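Local coordinates for iron-binding protein (Staphylococcus epidermidis, PDB 4M7O) that probably binds iron or an iron complex as the solute-binding protein of an uptake system, at residues Asn183-Lys188 / Glu266-Leu271. Residues are numbered along the deposited sequence; the frame is centred on the assembly and turned at random.
Sequences NDMLEK and EGLKDL
Met185, modelled as selenomethionine, projects from helix 183-188 into the notch between Leu268 and Leu271 on helix 266-271. Its CB lies 3.6 Å from Leu271 CD2 and 3.8 Å from Leu268 CD1, so one methyl of each leucine closes on the root of the residue. Further out the fit continues: Met185 CG is 4.0 Å from Leu268 CD1, and the SE atom passes 4.1 Å from Leu271 CD2. The two leucines approach differently. Leu268 and Met185 run alongside each other in opposite directions, whereas Leu271 lies across Met185 at about a right angle. With CG anti to the backbone N (chi1 -172°), Leu268 carries CD1 over to the facing helix, where it also sits 3.9 Å from the carbonyl O of Met185. Met185 SE runs toward the bare backbone of Gly267, whose CA lies 5.5 Å from it. Leu186 adds only a loose edge, its CD2 meeting Leu271 CD2 at 4.5 Å, while the same side chain packs on Val163 and Met165 of strand 162-168. The axes of the two segments come within 10.3 Å and cross at -69°, consistent with the modest 219 Å² buried between them. Val147 and Ile150 of helix 133-152 touch Leu268. In the two-lobed fold of this family, with that long helix linking the lobes, the contact packs helix 181-188 of the C-terminal lobe against helix 264-275. Lys188 leads its end away, NZ forming a salt bridge with the syn lone pair of Asp184 OD1. No hydrogen bond spans the segments and all four touching residues are buried, which implies that the attraction between these segments is apolar contact and shape fit, without a directional bond.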
# COMPACT_ATOMS: atom_id res chain seq x y z
N ASN A 183 6.62 -5.83 6.10
CA ASN A 183 7.67 -6.80 6.41
C ASN A 183 8.48 -7.15 5.18
O ASN A 183 9.69 -7.30 5.27
CB ASN A 183 7.13 -8.08 7.07
CG ASN A 183 8.23 -9.08 7.35
OD1 ASN A 183 8.95 -8.96 8.34
ND2 ASN A 183 8.37 -10.07 6.47
N ASP A 184 7.81 -7.26 4.04
CA ASP A 184 8.52 -7.59 2.81
C ASP A 184 9.47 -6.46 2.43
O ASP A 184 10.59 -6.71 1.96
CB ASP A 184 7.56 -7.89 1.66
CG ASP A 184 8.29 -8.36 0.41
OD1 ASP A 184 9.18 -9.23 0.53
OD2 ASP A 184 7.99 -7.86 -0.69
N MSE A 185 9.04 -5.23 2.66
CA MSE A 185 9.89 -4.07 2.37
C MSE A 185 11.16 -4.13 3.22
O MSE A 185 12.27 -3.99 2.70
CB MSE A 185 9.14 -2.76 2.56
CG MSE A 185 7.98 -2.56 1.59
SE MSE A 185 7.18 -0.79 1.75
CE MSE A 185 5.46 -1.31 2.45
N LEU A 186 10.99 -4.34 4.52
CA LEU A 186 12.13 -4.53 5.42
C LEU A 186 13.09 -5.59 4.90
O LEU A 186 14.30 -5.38 4.89
CB LEU A 186 11.65 -4.92 6.82
CG LEU A 186 10.93 -3.83 7.60
CD1 LEU A 186 10.46 -4.34 8.98
CD2 LEU A 186 11.86 -2.63 7.76
N GLU A 187 12.56 -6.74 4.49
CA GLU A 187 13.42 -7.84 4.07
C GLU A 187 14.18 -7.49 2.80
O GLU A 187 15.34 -7.85 2.65
CB GLU A 187 12.62 -9.14 3.91
CG GLU A 187 12.05 -9.67 5.23
CD GLU A 187 11.44 -11.06 5.08
OE1 GLU A 187 11.33 -11.54 3.92
OE2 GLU A 187 11.07 -11.67 6.11
N LYS A 188 13.53 -6.76 1.90
CA LYS A 188 14.19 -6.31 0.67
C LYS A 188 15.29 -5.30 0.98
O LYS A 188 16.29 -5.23 0.27
CB LYS A 188 13.17 -5.69 -0.30
CG LYS A 188 12.66 -6.65 -1.37
CD LYS A 188 12.25 -7.97 -0.75
CE LYS A 188 11.85 -8.98 -1.81
NZ LYS A 188 11.30 -10.22 -1.18
N GLU A 266 9.14 4.37 -4.78
CA GLU A 266 9.19 5.59 -4.00
C GLU A 266 8.88 5.29 -2.53
O GLU A 266 9.56 5.78 -1.63
CB GLU A 266 8.25 6.64 -4.60
CG GLU A 266 8.58 6.92 -6.07
CD GLU A 266 7.55 7.81 -6.77
OE1 GLU A 266 6.60 8.27 -6.10
OE2 GLU A 266 7.69 8.03 -8.00
N GLY A 267 7.88 4.45 -2.28
CA GLY A 267 7.57 4.02 -0.93
C GLY A 267 8.73 3.28 -0.30
O GLY A 267 9.10 3.55 0.85
N LEU A 268 9.32 2.35 -1.05
CA LEU A 268 10.48 1.61 -0.56
C LEU A 268 11.63 2.55 -0.25
O LEU A 268 12.37 2.34 0.72
CB LEU A 268 10.93 0.57 -1.58
CG LEU A 268 12.01 -0.41 -1.11
CD1 LEU A 268 11.43 -1.33 -0.06
CD2 LEU A 268 12.57 -1.21 -2.26
N LYS A 269 11.79 3.60 -1.06
CA LYS A 269 12.86 4.57 -0.85
C LYS A 269 12.67 5.35 0.44
O LYS A 269 13.64 5.66 1.13
CB LYS A 269 12.95 5.55 -2.01
CG LYS A 269 14.15 6.49 -1.93
CD LYS A 269 14.09 7.54 -3.03
CE LYS A 269 15.30 8.44 -2.99
NZ LYS A 269 15.27 9.42 -4.13
N ASP A 270 11.42 5.68 0.75
CA ASP A 270 11.11 6.41 1.97
C ASP A 270 11.55 5.60 3.18
O ASP A 270 12.23 6.11 4.06
CB ASP A 270 9.61 6.70 2.07
CG ASP A 270 9.18 7.82 1.14
OD1 ASP A 270 10.06 8.48 0.56
OD2 ASP A 270 7.95 8.04 0.99
N LEU A 271 11.15 4.33 3.18
CA LEU A 271 11.50 3.40 4.25
C LEU A 271 13.02 3.24 4.36
O LEU A 271 13.57 3.17 5.46
CB LEU A 271 10.83 2.04 4.00
CG LEU A 271 10.37 1.28 5.24
CD1 LEU A 271 9.40 2.14 6.04
CD2 LEU A 271 9.70 -0.02 4.84